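Local coordinates for protein flavodoxin-like domain (Synechococcus elongatus PCC 6301, PDB 3HLY) that probably binds a flavin mononucleotide cofactor and takes part in electron transfer, as other flavodoxin-like domains do, at residues G6-Y11 / T59-P64. Sequence-based numbering, arbitrary orientation.
Sequences GYLSDY and TPPSQP
The CA atoms of Leu-8 and Pro-60 are the nearest pair across the contact, 7.3 Å apart, where 6-11 leaves its strand through a type II turn from Leu-8 to Tyr-11 and 59-64 runs on as irregular loop. A water links the two backbones, accepting from the N of Leu-8 at 3.3 Å and donating weakly to the O of Thr-59. The same carbonyl lies at the edge of the Tyr-11 ring, in its plane, and is also held by Ser-90 OG. Leucine suits this buried place because its fork serves two proline rings: CD1 rests 4.0 Å from CB of Pro-60, while CD2 points at the ring carbon CD of Pro-61 at 3.8 Å. Tyr-11, with CG anti to its backbone N (chi1 -179°), extends across to Pro-61 and runs alongside it, pointing the other way, with OH 3.3 Å from the proline CB. Tyrosine offers an apolar ring to this proline and a hydroxyl that is hydrogen-bonded to Gly-93, tying the ring to a third loop. In this flavodoxin-like fold with strand order 2-1-3-4-5, loops following the parallel strands 3-7, 54-58 and 84-88 converge here, at the C-terminal ends of the strands, where flavodoxins bind FMN; by analogy, the first two probably correspond to the phosphate-binding loop and a loop flanking the isoalloxazine.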
# COMPACT_ATOMS: atom_id res chain seq x y z
N GLY A 6 -3.40 -2.56 0.18
CA GLY A 6 -3.22 -3.99 0.06
C GLY A 6 -2.07 -4.47 0.92
O GLY A 6 -1.04 -3.81 1.02
N TYR A 7 -2.25 -5.63 1.56
CA TYR A 7 -1.21 -6.20 2.41
C TYR A 7 -1.48 -7.67 2.65
O TYR A 7 -2.47 -8.21 2.16
CB TYR A 7 -1.16 -5.48 3.76
CG TYR A 7 -2.48 -5.48 4.50
CD1 TYR A 7 -3.53 -4.67 4.07
CD2 TYR A 7 -2.69 -6.32 5.59
CE1 TYR A 7 -4.76 -4.70 4.71
CE2 TYR A 7 -3.93 -6.36 6.24
CZ TYR A 7 -4.96 -5.54 5.79
OH TYR A 7 -6.19 -5.55 6.42
N LEU A 8 -0.60 -8.32 3.40
CA LEU A 8 -0.80 -9.73 3.72
C LEU A 8 -1.26 -9.88 5.16
O LEU A 8 -0.65 -9.34 6.08
CB LEU A 8 0.50 -10.53 3.53
CG LEU A 8 0.93 -10.91 2.11
CD1 LEU A 8 1.43 -9.67 1.39
CD2 LEU A 8 2.04 -11.95 2.18
N SER A 9 -2.35 -10.60 5.35
CA SER A 9 -2.86 -10.81 6.69
C SER A 9 -1.81 -11.50 7.55
O SER A 9 -1.22 -12.49 7.14
CB SER A 9 -4.12 -11.67 6.67
OG SER A 9 -5.24 -10.89 6.29
N ASP A 10 -1.58 -10.95 8.73
CA ASP A 10 -0.65 -11.52 9.68
C ASP A 10 0.78 -11.75 9.22
O ASP A 10 1.43 -12.70 9.66
CB ASP A 10 -1.24 -12.82 10.24
CG ASP A 10 -2.65 -12.63 10.77
OD1 ASP A 10 -2.94 -11.52 11.26
OD2 ASP A 10 -3.47 -13.57 10.71
N TYR A 11 1.28 -10.88 8.34
CA TYR A 11 2.66 -10.96 7.88
C TYR A 11 3.40 -9.79 8.52
O TYR A 11 3.10 -8.63 8.23
CB TYR A 11 2.75 -10.83 6.35
CG TYR A 11 4.17 -10.94 5.84
CD1 TYR A 11 4.67 -10.03 4.91
CD2 TYR A 11 5.03 -11.93 6.31
CE1 TYR A 11 5.99 -10.11 4.46
CE2 TYR A 11 6.35 -12.02 5.87
CZ TYR A 11 6.82 -11.11 4.95
OH TYR A 11 8.13 -11.16 4.54
N THR A 59 5.20 -4.21 1.95
CA THR A 59 6.17 -5.06 1.24
C THR A 59 5.86 -6.53 1.38
O THR A 59 5.62 -7.03 2.48
CB THR A 59 7.61 -4.85 1.72
OG1 THR A 59 7.65 -4.98 3.14
CG2 THR A 59 8.13 -3.48 1.30
N PRO A 60 5.80 -7.24 0.24
CA PRO A 60 5.52 -8.68 0.22
C PRO A 60 6.79 -9.49 0.07
O PRO A 60 7.64 -9.21 -0.77
CB PRO A 60 4.60 -8.83 -0.98
CG PRO A 60 5.09 -7.76 -1.91
CD PRO A 60 5.41 -6.60 -1.03
N PRO A 61 6.90 -10.56 0.87
CA PRO A 61 8.07 -11.43 0.84
C PRO A 61 8.50 -11.90 -0.51
O PRO A 61 7.68 -12.19 -1.38
CB PRO A 61 7.63 -12.63 1.66
CG PRO A 61 6.17 -12.71 1.36
CD PRO A 61 5.72 -11.27 1.40
N SER A 62 9.81 -12.00 -0.62
CA SER A 62 10.58 -12.48 -1.76
C SER A 62 10.01 -13.66 -2.54
O SER A 62 9.90 -13.60 -3.76
CB SER A 62 11.95 -12.88 -1.26
OG SER A 62 12.74 -11.74 -0.99
N GLN A 63 9.73 -14.74 -1.83
CA GLN A 63 9.15 -15.90 -2.45
C GLN A 63 7.70 -15.91 -1.98
O GLN A 63 7.37 -16.50 -0.96
CB GLN A 63 9.88 -17.20 -2.02
CG GLN A 63 11.39 -17.10 -2.14
CD GLN A 63 11.83 -16.52 -3.46
OE1 GLN A 63 12.80 -15.76 -3.52
NE2 GLN A 63 11.14 -16.88 -4.54
N PRO A 64 6.85 -15.15 -2.68
CA PRO A 64 5.42 -15.05 -2.38
C PRO A 64 4.77 -16.35 -2.90
O PRO A 64 5.30 -17.03 -3.78
CB PRO A 64 4.95 -13.85 -3.20
CG PRO A 64 5.93 -13.79 -4.33
CD PRO A 64 7.25 -14.16 -3.70
O HOH W 1 2.43 -7.13 3.37